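Side-chain contacts in putative hydrolase (Agrobacterium vitis, PDB 3LLC), which is an alpha/beta hydrolase that probably cleaves fatty acyl thioesters from proteins and acyl glucuronides: residues G68-D73 with L97-H102; Y171-S176 with P182-R187; V220-A225 with L239-D244. One frame throughout, in Å; residues are numbered along the deposited sequence.

Contact 1 of 3, residues G68-D73 with L97-H102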
ATOM      1  N   GLY A  68       9.380 -12.544   9.653  1.00 19.76           N
ATOM      2  CA  GLY A  68       8.013 -12.790   9.273  1.00 19.59           C
ATOM      3  C   GLY A  68       7.635 -12.120   7.952  1.00 18.10           C
ATOM      4  O   GLY A  68       8.252 -11.120   7.506  1.00 18.47           O
ATOM      5  N   ALA A  69       6.589 -12.658   7.333  1.00 17.01           N
ATOM      6  CA  ALA A  69       6.007 -12.025   6.137  1.00 18.64           C
ATOM      7  C   ALA A  69       4.491 -12.213   6.092  1.00 18.86           C
ATOM      8  O   ALA A  69       3.997 -13.330   6.329  1.00 20.54           O
ATOM      9  CB  ALA A  69       6.652 -12.592   4.880  1.00 19.57           C
ATOM     10  N   ILE A  70       3.761 -11.123   5.831  1.00 18.84           N
ATOM     11  CA  ILE A  70       2.298 -11.149   5.643  1.00 17.18           C
ATOM     12  C   ILE A  70       1.954 -10.548   4.270  1.00 19.32           C
ATOM     13  O   ILE A  70       2.379  -9.446   3.954  1.00 20.72           O
ATOM     14  CB  ILE A  70       1.532 -10.391   6.732  1.00 19.06           C
ATOM     15  CG1 ILE A  70       1.715 -11.050   8.098  1.00 21.90           C
ATOM     16  CG2 ILE A  70       0.023 -10.294   6.395  1.00 19.82           C
ATOM     17  CD1 ILE A  70       1.241 -10.213   9.274  1.00 24.28           C
ATOM     18  N   ARG A  71       1.170 -11.285   3.478  1.00 18.85           N
ATOM     19  CA  ARG A  71       0.517 -10.710   2.283  1.00 19.03           C
ATOM     20  C   ARG A  71      -0.970 -10.987   2.374  1.00 18.85           C
ATOM     21  O   ARG A  71      -1.366 -11.994   2.996  1.00 19.05           O
ATOM     22  CB  ARG A  71       1.051 -11.367   1.014  1.00 19.52           C
ATOM     23  CG  ARG A  71       2.530 -11.088   0.732  1.00 20.99           C
ATOM     24  CD  ARG A  71       3.071 -11.975  -0.412  1.00 18.15           C
ATOM     25  NE  ARG A  71       3.258 -13.362  -0.035  1.00 21.18           N
ATOM     26  CZ  ARG A  71       3.041 -14.415  -0.814  1.00 23.24           C
ATOM     27  NH1 ARG A  71       2.560 -14.289  -2.048  1.00 26.66           N
ATOM     28  NH2 ARG A  71       3.266 -15.621  -0.337  1.00 25.20           N
ATOM     29  N   PHE A  72      -1.782 -10.097   1.793  1.00 18.68           N
ATOM     30  CA  PHE A  72      -3.237 -10.299   1.715  1.00 18.12           C
ATOM     31  C   PHE A  72      -3.797  -9.608   0.458  1.00 18.71           C
ATOM     32  O   PHE A  72      -3.142  -8.733  -0.112  1.00 20.67           O
ATOM     33  CB  PHE A  72      -3.926  -9.770   2.967  1.00 18.66           C
ATOM     34  CG  PHE A  72      -3.875  -8.279   3.084  1.00 20.95           C
ATOM     35  CD1 PHE A  72      -2.721  -7.646   3.554  1.00 24.10           C
ATOM     36  CD2 PHE A  72      -4.955  -7.483   2.687  1.00 22.14           C
ATOM     37  CE1 PHE A  72      -2.645  -6.272   3.617  1.00 23.39           C
ATOM     38  CE2 PHE A  72      -4.887  -6.089   2.769  1.00 25.02           C
ATOM     39  CZ  PHE A  72      -3.712  -5.491   3.237  1.00 25.87           C
ATOM     40  N   ASP A  73      -4.970 -10.056   0.015  1.00 19.90           N
ATOM     41  CA  ASP A  73      -5.679  -9.441  -1.136  1.00 17.73           C
ATOM     42  C   ASP A  73      -6.752  -8.487  -0.620  1.00 18.06           C
ATOM     43  O   ASP A  73      -7.593  -8.853   0.210  1.00 20.33           O
ATOM     44  CB  ASP A  73      -6.311 -10.499  -2.037  1.00 17.75           C
ATOM     45  CG  ASP A  73      -5.294 -11.142  -3.042  1.00 19.10           C
ATOM     46  OD1 ASP A  73      -4.395 -10.411  -3.532  1.00 23.44           O
ATOM     47  OD2 ASP A  73      -5.453 -12.353  -3.353  1.00 17.89           O
ATOM     48  N   LEU A  97      -5.657  -3.045   8.590  1.00 21.49           N
ATOM     49  CA  LEU A  97      -5.592  -3.001  10.052  0.50 21.51           C
ATOM     50  C   LEU A  97      -6.128  -4.308  10.672  1.00 23.01           C
ATOM     51  O   LEU A  97      -5.571  -4.816  11.665  1.00 23.34           O
ATOM     52  CB  LEU A  97      -6.341  -1.761  10.568  0.50 22.81           C
ATOM     53  CG  LEU A  97      -6.344  -1.452  12.067  0.50 21.06           C
ATOM     54  CD1 LEU A  97      -4.916  -1.444  12.604  0.50 16.81           C
ATOM     55  CD2 LEU A  97      -7.049  -0.111  12.360  0.50 14.27           C
ATOM     56  N   ALA A  98      -7.220  -4.857  10.118  1.00 19.69           N
ATOM     57  CA  ALA A  98      -7.770  -6.117  10.611  1.00 19.69           C
ATOM     58  C   ALA A  98      -6.787  -7.295  10.456  1.00 17.46           C
ATOM     59  O   ALA A  98      -6.718  -8.191  11.304  1.00 17.87           O
ATOM     60  CB  ALA A  98      -9.127  -6.451   9.934  1.00 18.87           C
ATOM     61  N   VAL A  99      -6.057  -7.309   9.352  1.00 20.20           N
ATOM     62  CA  VAL A  99      -5.086  -8.373   9.109  1.00 20.89           C
ATOM     63  C   VAL A  99      -3.945  -8.243  10.140  1.00 21.54           C
ATOM     64  O   VAL A  99      -3.568  -9.226  10.799  1.00 19.42           O
ATOM     65  CB  VAL A  99      -4.562  -8.307   7.673  1.00 22.33           C
ATOM     66  CG1 VAL A  99      -3.286  -9.175   7.532  1.00 24.58           C
ATOM     67  CG2 VAL A  99      -5.680  -8.754   6.711  1.00 21.35           C
ATOM     68  N   LEU A 100      -3.449  -7.018  10.331  1.00 22.59           N
ATOM     69  CA  LEU A 100      -2.416  -6.794  11.344  0.50 23.96           C
ATOM     70  C   LEU A 100      -2.893  -7.184  12.751  1.00 25.42           C
ATOM     71  O   LEU A 100      -2.146  -7.853  13.487  1.00 27.21           O
ATOM     72  CB  LEU A 100      -1.887  -5.352  11.291  0.50 23.68           C
ATOM     73  CG  LEU A 100      -0.608  -5.054  12.078  0.50 21.87           C
ATOM     74  CD1 LEU A 100       0.622  -5.596  11.360  0.50 26.39           C
ATOM     75  CD2 LEU A 100      -0.492  -3.570  12.282  0.50 22.54           C
ATOM     76  N   ASP A 101      -4.122  -6.812  13.129  1.00 24.81           N
ATOM     77  CA  ASP A 101      -4.665  -7.148  14.445  1.00 24.70           C
ATOM     78  C   ASP A 101      -4.963  -8.645  14.635  1.00 24.33           C
ATOM     79  O   ASP A 101      -5.041  -9.143  15.776  1.00 23.93           O
ATOM     80  CB  ASP A 101      -5.937  -6.342  14.739  1.00 27.45           C
ATOM     81  CG  ASP A 101      -5.668  -4.816  14.888  1.00 36.94           C
ATOM     82  OD1 ASP A 101      -4.483  -4.399  15.024  1.00 40.05           O
ATOM     83  OD2 ASP A 101      -6.654  -4.033  14.874  1.00 35.18           O
ATOM     84  N   HIS A 102      -5.128  -9.372  13.530  1.00 22.12           N
ATOM     85  CA  HIS A 102      -5.367 -10.818  13.608  1.00 22.37           C
ATOM     86  C   HIS A 102      -4.070 -11.546  14.013  1.00 20.67           C
ATOM     87  O   HIS A 102      -4.100 -12.448  14.812  1.00 21.64           O
ATOM     88  CB  HIS A 102      -5.894 -11.339  12.267  1.00 20.54           C
ATOM     89  CG  HIS A 102      -6.255 -12.799  12.265  1.00 24.76           C
ATOM     90  ND1 HIS A 102      -7.466 -13.269  12.734  1.00 27.79           N
ATOM     91  CD2 HIS A 102      -5.571 -13.888  11.835  1.00 24.37           C
ATOM     92  CE1 HIS A 102      -7.498 -14.589  12.625  1.00 27.28           C
ATOM     93  NE2 HIS A 102      -6.369 -14.988  12.065  1.00 26.53           N
TER

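Contact 2 of 3, residues Y171-S176 with P182-R187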
ATOM      1  N   TYR A 171     -19.212   6.182 -11.939  1.00 18.54           N
ATOM      2  CA  TYR A 171     -17.805   5.859 -12.219  1.00 17.01           C
ATOM      3  C   TYR A 171     -17.386   6.429 -13.578  1.00 14.40           C
ATOM      4  O   TYR A 171     -18.245   6.711 -14.425  1.00 19.00           O
ATOM      5  CB  TYR A 171     -17.529   4.330 -12.198  1.00 18.74           C
ATOM      6  CG  TYR A 171     -18.203   3.575 -13.351  1.00 20.64           C
ATOM      7  CD1 TYR A 171     -19.521   3.156 -13.256  1.00 23.56           C
ATOM      8  CD2 TYR A 171     -17.504   3.296 -14.527  1.00 23.44           C
ATOM      9  CE1 TYR A 171     -20.161   2.485 -14.313  1.00 28.63           C
ATOM     10  CE2 TYR A 171     -18.145   2.633 -15.609  1.00 26.26           C
ATOM     11  CZ  TYR A 171     -19.458   2.228 -15.477  1.00 27.66           C
ATOM     12  OH  TYR A 171     -20.082   1.597 -16.520  1.00 30.09           O
ATOM     13  N   PHE A 172     -16.086   6.564 -13.764  1.00 18.30           N
ATOM     14  CA  PHE A 172     -15.520   6.872 -15.074  1.00 23.20           C
ATOM     15  C   PHE A 172     -14.384   5.890 -15.384  1.00 23.83           C
ATOM     16  O   PHE A 172     -13.821   5.273 -14.482  1.00 21.52           O
ATOM     17  CB  PHE A 172     -15.053   8.350 -15.195  1.00 20.62           C
ATOM     18  CG  PHE A 172     -13.757   8.638 -14.543  1.00 21.78           C
ATOM     19  CD1 PHE A 172     -13.718   9.015 -13.219  1.00 20.62           C
ATOM     20  CD2 PHE A 172     -12.561   8.570 -15.249  1.00 21.22           C
ATOM     21  CE1 PHE A 172     -12.522   9.283 -12.603  1.00 19.74           C
ATOM     22  CE2 PHE A 172     -11.375   8.833 -14.636  1.00 27.56           C
ATOM     23  CZ  PHE A 172     -11.341   9.181 -13.289  1.00 25.46           C
ATOM     24  N   GLU A 173     -14.081   5.762 -16.675  1.00 26.44           N
ATOM     25  CA  GLU A 173     -13.096   4.818 -17.205  1.00 31.24           C
ATOM     26  C   GLU A 173     -11.945   5.544 -17.872  1.00 34.40           C
ATOM     27  O   GLU A 173     -12.124   6.609 -18.444  1.00 33.54           O
ATOM     28  CB  GLU A 173     -13.751   3.916 -18.269  1.00 32.73           C
ATOM     29  CG  GLU A 173     -14.801   2.980 -17.727  1.00 39.20           C
ATOM     30  CD  GLU A 173     -15.322   1.995 -18.778  1.00 47.76           C
ATOM     31  OE1 GLU A 173     -15.393   2.366 -19.970  1.00 50.12           O
ATOM     32  OE2 GLU A 173     -15.672   0.851 -18.404  1.00 53.16           O
ATOM     33  N   GLU A 174     -10.763   4.941 -17.768  1.00 38.66           N
ATOM     34  CA  GLU A 174      -9.583   5.399 -18.492  0.50 40.38           C
ATOM     35  C   GLU A 174      -8.854   4.173 -19.036  1.00 42.43           C
ATOM     36  O   GLU A 174      -8.799   3.103 -18.396  1.00 42.10           O
ATOM     37  CB  GLU A 174      -8.635   6.207 -17.601  0.50 40.73           C
ATOM     38  CG  GLU A 174      -9.224   7.479 -17.026  0.50 42.89           C
ATOM     39  CD  GLU A 174      -9.371   8.604 -18.042  0.50 42.09           C
ATOM     40  OE1 GLU A 174      -8.776   8.535 -19.137  0.50 42.36           O
ATOM     41  OE2 GLU A 174     -10.088   9.571 -17.730  0.50 44.70           O
ATOM     42  N   VAL A 175      -8.326   4.317 -20.251  1.00 44.65           N
ATOM     43  CA  VAL A 175      -7.530   3.257 -20.901  1.00 47.03           C
ATOM     44  C   VAL A 175      -6.305   2.890 -20.044  1.00 46.85           C
ATOM     45  O   VAL A 175      -5.624   3.787 -19.533  1.00 47.80           O
ATOM     46  CB  VAL A 175      -7.017   3.710 -22.291  1.00 47.57           C
ATOM     47  CG1 VAL A 175      -8.191   3.997 -23.230  1.00 46.18           C
ATOM     48  CG2 VAL A 175      -6.090   4.944 -22.147  1.00 51.18           C
ATOM     49  N   SER A 176      -6.042   1.590 -19.875  1.00 45.82           N
ATOM     50  CA  SER A 176      -4.868   1.128 -19.114  1.00 47.63           C
ATOM     51  C   SER A 176      -3.758   0.617 -20.023  1.00 47.60           C
ATOM     52  O   SER A 176      -3.985  -0.294 -20.826  1.00 42.61           O
ATOM     53  CB  SER A 176      -5.230  -0.003 -18.148  1.00 49.59           C
ATOM     54  OG  SER A 176      -4.105  -0.354 -17.339  1.00 49.88           O
ATOM     55  N   PRO A 182      -9.997  -1.644 -19.040  1.00 48.83           N
ATOM     56  CA  PRO A 182      -9.616  -0.275 -18.618  1.00 45.66           C
ATOM     57  C   PRO A 182      -9.779  -0.028 -17.115  1.00 41.90           C
ATOM     58  O   PRO A 182     -10.561  -0.720 -16.451  1.00 41.88           O
ATOM     59  CB  PRO A 182     -10.563   0.629 -19.428  1.00 46.16           C
ATOM     60  CG  PRO A 182     -11.747  -0.217 -19.718  1.00 49.25           C
ATOM     61  CD  PRO A 182     -11.246  -1.641 -19.835  1.00 47.88           C
ATOM     62  N   ASN A 183      -9.000   0.912 -16.586  1.00 37.78           N
ATOM     63  CA  ASN A 183      -9.163   1.372 -15.211  1.00 37.48           C
ATOM     64  C   ASN A 183     -10.519   2.010 -15.026  1.00 35.15           C
ATOM     65  O   ASN A 183     -10.960   2.788 -15.872  1.00 37.19           O
ATOM     66  CB  ASN A 183      -8.122   2.431 -14.861  1.00 37.36           C
ATOM     67  CG  ASN A 183      -6.744   1.870 -14.705  1.00 43.04           C
ATOM     68  OD1 ASN A 183      -6.571   0.758 -14.219  1.00 49.51           O
ATOM     69  ND2 ASN A 183      -5.738   2.648 -15.103  1.00 47.18           N
ATOM     70  N   ILE A 184     -11.201   1.642 -13.950  1.00 33.38           N
ATOM     71  CA  ILE A 184     -12.388   2.347 -13.546  1.00 31.56           C
ATOM     72  C   ILE A 184     -12.121   3.005 -12.173  1.00 27.97           C
ATOM     73  O   ILE A 184     -11.380   2.470 -11.350  1.00 28.53           O
ATOM     74  CB  ILE A 184     -13.641   1.478 -13.625  1.00 36.72           C
ATOM     75  CG1 ILE A 184     -13.959   0.781 -12.327  1.00 35.32           C
ATOM     76  CG2 ILE A 184     -13.589   0.477 -14.832  1.00 43.73           C
ATOM     77  CD1 ILE A 184     -15.167   1.375 -11.705  1.00 37.46           C
ATOM     78  N   PHE A 185     -12.684   4.186 -11.978  1.00 22.72           N
ATOM     79  CA  PHE A 185     -12.584   4.911 -10.712  1.00 20.98           C
ATOM     80  C   PHE A 185     -14.023   5.335 -10.333  1.00 18.39           C
ATOM     81  O   PHE A 185     -14.714   5.985 -11.121  1.00 17.25           O
ATOM     82  CB  PHE A 185     -11.694   6.140 -10.868  1.00 22.76           C
ATOM     83  CG  PHE A 185     -10.267   5.834 -11.242  1.00 22.28           C
ATOM     84  CD1 PHE A 185      -9.370   5.382 -10.303  1.00 23.83           C
ATOM     85  CD2 PHE A 185      -9.835   6.008 -12.558  1.00 27.95           C
ATOM     86  CE1 PHE A 185      -8.045   5.095 -10.639  1.00 29.18           C
ATOM     87  CE2 PHE A 185      -8.510   5.735 -12.903  1.00 26.45           C
ATOM     88  CZ  PHE A 185      -7.628   5.282 -11.963  1.00 29.73           C
ATOM     89  N   THR A 186     -14.498   4.893  -9.163  1.00 16.23           N
ATOM     90  CA  THR A 186     -15.871   5.153  -8.743  1.00 14.04           C
ATOM     91  C   THR A 186     -15.998   6.526  -8.037  1.00 17.68           C
ATOM     92  O   THR A 186     -15.003   7.045  -7.475  1.00 18.40           O
ATOM     93  CB  THR A 186     -16.409   4.074  -7.783  1.00 18.74           C
ATOM     94  OG1 THR A 186     -15.649   4.100  -6.580  1.00 18.15           O
ATOM     95  CG2 THR A 186     -16.330   2.611  -8.390  1.00 14.87           C
ATOM     96  N   ARG A 187     -17.210   7.058  -8.087  1.00 20.41           N
ATOM     97  CA  ARG A 187     -17.564   8.277  -7.361  0.50 22.32           C
ATOM     98  C   ARG A 187     -17.255   8.079  -5.867  1.00 22.17           C
ATOM     99  O   ARG A 187     -16.670   8.957  -5.247  1.00 20.05           O
ATOM    100  CB  ARG A 187     -19.036   8.624  -7.569  0.50 21.97           C
ATOM    101  CG  ARG A 187     -19.474   9.961  -6.933  0.50 24.92           C
ATOM    102  CD  ARG A 187     -20.960  10.274  -7.185  0.50 26.17           C
ATOM    103  NE  ARG A 187     -21.531  11.084  -6.114  0.50 25.38           N
ATOM    104  CZ  ARG A 187     -22.787  11.519  -6.079  0.50 33.06           C
ATOM    105  NH1 ARG A 187     -23.631  11.232  -7.062  0.50 26.62           N
ATOM    106  NH2 ARG A 187     -23.197  12.244  -5.048  0.50 35.12           N
TER
HETATM  107  O   HOH W   1      -4.211  -0.874 -14.979  1.00 58.23           O

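Contact 3 of 3, residues V220-A225 with L239-D244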
ATOM      1  N   VAL A 220       2.583   7.949 -11.424  1.00 23.73           N
ATOM      2  CA  VAL A 220       2.922   8.805 -10.268  1.00 22.38           C
ATOM      3  C   VAL A 220       4.195   9.635 -10.611  1.00 22.54           C
ATOM      4  O   VAL A 220       5.276   9.087 -10.636  1.00 21.81           O
ATOM      5  CB  VAL A 220       3.151   7.947  -8.992  1.00 24.92           C
ATOM      6  CG1 VAL A 220       3.597   8.840  -7.798  1.00 25.67           C
ATOM      7  CG2 VAL A 220       1.871   7.173  -8.620  1.00 26.76           C
ATOM      8  N   PRO A 221       4.060  10.938 -10.923  1.00 22.58           N
ATOM      9  CA  PRO A 221       5.217  11.767 -11.281  1.00 22.40           C
ATOM     10  C   PRO A 221       6.227  11.778 -10.139  1.00 21.84           C
ATOM     11  O   PRO A 221       5.800  11.785  -8.989  1.00 21.80           O
ATOM     12  CB  PRO A 221       4.638  13.175 -11.469  1.00 25.68           C
ATOM     13  CG  PRO A 221       3.177  13.064 -11.333  1.00 29.96           C
ATOM     14  CD  PRO A 221       2.807  11.708 -10.867  1.00 24.41           C
ATOM     15  N   TYR A 222       7.522  11.767 -10.444  1.00 21.45           N
ATOM     16  CA  TYR A 222       8.526  11.717  -9.366  1.00 20.02           C
ATOM     17  C   TYR A 222       8.398  12.941  -8.435  1.00 19.65           C
ATOM     18  O   TYR A 222       8.766  12.865  -7.263  1.00 21.90           O
ATOM     19  CB  TYR A 222       9.953  11.587  -9.927  1.00 19.33           C
ATOM     20  CG  TYR A 222      10.502  12.844 -10.527  1.00 20.13           C
ATOM     21  CD1 TYR A 222      11.179  13.785  -9.737  1.00 18.46           C
ATOM     22  CD2 TYR A 222      10.371  13.113 -11.899  1.00 19.86           C
ATOM     23  CE1 TYR A 222      11.654  14.955 -10.283  1.00 22.49           C
ATOM     24  CE2 TYR A 222      10.853  14.290 -12.446  1.00 22.58           C
ATOM     25  CZ  TYR A 222      11.504  15.202 -11.629  1.00 25.98           C
ATOM     26  OH  TYR A 222      11.987  16.371 -12.162  1.00 25.94           O
ATOM     27  N   GLN A 223       7.901  14.062  -8.970  1.00 19.43           N
ATOM     28  CA  GLN A 223       7.655  15.292  -8.161  1.00 21.20           C
ATOM     29  C   GLN A 223       6.697  15.013  -6.976  1.00 20.45           C
ATOM     30  O   GLN A 223       6.730  15.722  -5.937  1.00 20.99           O
ATOM     31  CB  GLN A 223       7.092  16.422  -9.038  1.00 20.57           C
ATOM     32  CG  GLN A 223       8.065  16.952 -10.138  1.00 23.72           C
ATOM     33  CD  GLN A 223       7.959  16.238 -11.509  1.00 23.22           C
ATOM     34  OE1 GLN A 223       7.505  15.081 -11.624  1.00 20.43           O
ATOM     35  NE2 GLN A 223       8.445  16.926 -12.555  1.00 23.89           N
ATOM     36  N   HIS A 224       5.821  14.001  -7.135  1.00 19.69           N
ATOM     37  CA  HIS A 224       4.891  13.599  -6.065  1.00 20.48           C
ATOM     38  C   HIS A 224       5.668  13.033  -4.857  1.00 21.88           C
ATOM     39  O   HIS A 224       5.255  13.252  -3.686  1.00 20.96           O
ATOM     40  CB  HIS A 224       3.892  12.572  -6.590  1.00 21.75           C
ATOM     41  CG  HIS A 224       2.629  12.464  -5.793  1.00 22.61           C
ATOM     42  ND1 HIS A 224       1.740  13.517  -5.659  1.00 22.60           N
ATOM     43  CD2 HIS A 224       2.091  11.420  -5.115  1.00 25.71           C
ATOM     44  CE1 HIS A 224       0.712  13.120  -4.917  1.00 26.36           C
ATOM     45  NE2 HIS A 224       0.901  11.855  -4.569  1.00 24.56           N
ATOM     46  N   ALA A 225       6.780  12.338  -5.115  1.00 19.43           N
ATOM     47  CA  ALA A 225       7.642  11.795  -4.047  1.00 20.80           C
ATOM     48  C   ALA A 225       8.361  12.930  -3.300  1.00 22.42           C
ATOM     49  O   ALA A 225       8.489  12.883  -2.079  1.00 22.41           O
ATOM     50  CB  ALA A 225       8.673  10.753  -4.599  1.00 19.49           C
ATOM     51  N   LEU A 239      15.142   9.379   0.195  1.00 17.64           N
ATOM     52  CA  LEU A 239      14.416   9.244  -1.108  1.00 16.98           C
ATOM     53  C   LEU A 239      15.450   8.828  -2.193  1.00 17.77           C
ATOM     54  O   LEU A 239      16.425   9.527  -2.412  1.00 18.81           O
ATOM     55  CB  LEU A 239      13.718  10.565  -1.475  1.00 17.18           C
ATOM     56  CG  LEU A 239      13.202  10.695  -2.947  1.00 19.43           C
ATOM     57  CD1 LEU A 239      12.168   9.588  -3.280  1.00 18.92           C
ATOM     58  CD2 LEU A 239      12.705  12.073  -3.257  1.00 20.05           C
ATOM     59  N   THR A 240      15.239   7.666  -2.820  1.00 18.13           N
ATOM     60  CA  THR A 240      16.102   7.178  -3.859  1.00 17.05           C
ATOM     61  C   THR A 240      15.325   7.380  -5.182  1.00 20.72           C
ATOM     62  O   THR A 240      14.293   6.713  -5.404  1.00 20.40           O
ATOM     63  CB  THR A 240      16.457   5.702  -3.661  1.00 20.38           C
ATOM     64  OG1 THR A 240      17.167   5.512  -2.409  1.00 22.23           O
ATOM     65  CG2 THR A 240      17.398   5.182  -4.865  1.00 17.51           C
ATOM     66  N   LEU A 241      15.854   8.255  -6.038  1.00 19.23           N
ATOM     67  CA  LEU A 241      15.290   8.559  -7.365  1.00 18.21           C
ATOM     68  C   LEU A 241      16.112   7.801  -8.438  1.00 16.42           C
ATOM     69  O   LEU A 241      17.338   7.903  -8.509  1.00 17.12           O
ATOM     70  CB  LEU A 241      15.321  10.054  -7.644  1.00 18.40           C
ATOM     71  CG  LEU A 241      14.292  10.930  -6.905  1.00 19.40           C
ATOM     72  CD1 LEU A 241      14.701  12.447  -6.920  1.00 19.87           C
ATOM     73  CD2 LEU A 241      12.825  10.729  -7.414  1.00 19.95           C
ATOM     74  N   VAL A 242      15.415   7.000  -9.234  1.00 17.43           N
ATOM     75  CA  VAL A 242      16.048   6.155 -10.235  1.00 16.21           C
ATOM     76  C   VAL A 242      15.660   6.776 -11.617  1.00 17.16           C
ATOM     77  O   VAL A 242      14.480   6.707 -11.993  1.00 18.33           O
ATOM     78  CB  VAL A 242      15.536   4.715 -10.098  1.00 18.32           C
ATOM     79  CG1 VAL A 242      16.215   3.801 -11.162  1.00 16.27           C
ATOM     80  CG2 VAL A 242      15.780   4.158  -8.660  1.00 21.41           C
ATOM     81  N   ARG A 243      16.624   7.333 -12.328  1.00 14.03           N
ATOM     82  CA  ARG A 243      16.363   8.163 -13.515  1.00 14.94           C
ATOM     83  C   ARG A 243      15.472   7.432 -14.560  1.00 18.65           C
ATOM     84  O   ARG A 243      14.516   8.030 -15.057  1.00 19.16           O
ATOM     85  CB  ARG A 243      17.626   8.613 -14.181  1.00 15.50           C
ATOM     86  CG  ARG A 243      17.468   9.376 -15.501  1.00 19.37           C
ATOM     87  CD  ARG A 243      16.657  10.610 -15.376  1.00 20.22           C
ATOM     88  NE  ARG A 243      16.485  11.266 -16.685  1.00 28.70           N
ATOM     89  CZ  ARG A 243      15.442  11.076 -17.505  1.00 25.01           C
ATOM     90  NH1 ARG A 243      14.429  10.227 -17.187  1.00 27.06           N
ATOM     91  NH2 ARG A 243      15.417  11.732 -18.655  1.00 30.52           N
ATOM     92  N   ASP A 244      15.804   6.181 -14.867  1.00 18.77           N
ATOM     93  CA  ASP A 244      15.088   5.410 -15.915  1.00 19.58           C
ATOM     94  C   ASP A 244      14.024   4.448 -15.386  1.00 20.42           C
ATOM     95  O   ASP A 244      13.474   3.642 -16.145  1.00 17.07           O
ATOM     96  CB  ASP A 244      16.068   4.696 -16.867  1.00 18.24           C
ATOM     97  CG  ASP A 244      16.923   3.601 -16.191  1.00 18.54           C
ATOM     98  OD1 ASP A 244      16.659   3.245 -15.034  1.00 19.69           O
ATOM     99  OD2 ASP A 244      17.900   3.135 -16.828  1.00 24.87           O
TER

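Contact 1 of 3, residues G68-D73 with L97-H102
Phe72 and Ile70 on strand 68-72 look across to helix 89-103, the CA atoms of Phe72 and Val99 standing 7.9 Å apart and those of Ile70 and Leu100 8.6 Å. This is helix-on-sheet packing of the alpha/beta hydrolase fold, in which helices cover both faces of a mostly parallel sheet. With no hydrogen bond across it, the contact depends on apolar groups. Val99 carries it, using each of its two methyls on a different strand residue. Its CG1 lies anti to the backbone N (chi1 165°) and reaches Ile70, meeting CG2 of that residue at 3.7 Å. In Ile70 it is likewise the CG2 branch that lies opposite the backbone N, and the two side chains pass alongside one another, methyl against methyl. Strand alternation puts Ala69 and Arg71 on the other face, where they touch helix 53-65, so this strand is packed between two helices. Around the contact, Ile70 also touches Thr39 and Ile41 of the neighbouring strand, and the ring of Phe72 meets that of Tyr74 with the planes nearly perpendicular. Phe72 has its CG between the backbone N and the carbonyl carbon (chi1 68°), and chi2 of -80° then turns a ring face to Val99. The second methyl of Val99 sits over that face, its CG2 4.1 Å from Phe72 CG.

Contact 2 of 3, residues Y171-S176 with P182-R187
Phe172, with CG between its backbone N and carbonyl carbon (chi1 78°), and Phe185, with CG beside its own N (chi1 -62°), bring their rings together on one face of a two-stranded antiparallel sheet. The rings meet obliquely, planes at 34°, with CZ of Phe172 3.6 Å from CD2 of Phe185. Ile154 touches both, and Leu166 packs on Phe172. Beneath the rings the same two residues form a hydrogen-bonded pair: Phe172 N gives to Phe185 O at 3.0 Å, and Phe185 N returns a bond of equal length to Phe172 O. Glu174 N to Asn183 O, at 2.9 Å, continues the ladder, while the return bond from Asn183 N is bent and weak. On the other face Ile184 lies between two neighbours, its CD1 3.8 Å from Tyr171 CB and its CG2 4.0 Å from Glu173 CG. Polar ends turn to other partners: Glu174 makes a salt bridge with Arg161, and Asn183 OD1 accepts from Arg47 NH1 and from a water. Thr186 closes the strand as N-cap of helix 187-195, its OG1 bonded to Leu189 N. The whole is a beta hairpin in the largely helical insertion between core strands 136-143 and 209-214, where alpha/beta hydrolases commonly carry their cap.

Contact 3 of 3, residues V220-A225 with L239-D244
Tyr222 and Ala225, one turn apart on helix 222-230, rest on Leu241 and Leu239 of strand 237-242, within the beta-alpha-beta unit that ends the sheet of this alpha/beta hydrolase. The leucines take different conformations. Leu239 sends CG anti to its backbone N (chi1 166°), and the next torsion (chi2 60°) turns CD1 to the methyl of Ala225; its side chain also touches Leu226 and Val229 further along the helix. Leu241 keeps CG beside its N instead (chi1 -74°), and its CD2 approaches the root of the Tyr222 side chain, 3.9 Å from CB and 4.2 Å from CD1. The leucine comes in roughly perpendicular to the tyrosine side chain, a methyl meeting the beginning of the ring obliquely. One face of the Tyr222 ring is occupied by its neighbour Gln223, whose OE1 stands 3.4 Å above the plane, off-centre over the ring. Just before the helix, Val220 N bonds Asp217 OD1 and the Val220 side chain touches His247; these two partners probably belong to a Ser-His-Asp triad. On the adjacent strand, Gln213 touches both Tyr222 and Ala225, and the buried Ala225 CB closes on Leu239 CD1 at 3.9 Å.

In the fold
The three contacts follow one another along the chain, each closing before the next opens. Contacts 1 and 3 belong to the same mixed sheet but lie on opposite sides of the chain's centre, 28 Å apart between centres: contact 1 packs a helix on strand 68-72, an interior strand of the sheet, and contact 3 packs one on outermost strand 237-242. Contact 2 is separate, a surface hairpin with a sheet of its own, its centre 28 Å from that of contact 1 and 25 Å from that of contact 3; its nearest atoms are about 10 Å from contact 3. Contacts 1 and 3 thus belong to the hydrolase core, while contact 2 lies in what is probably its cap.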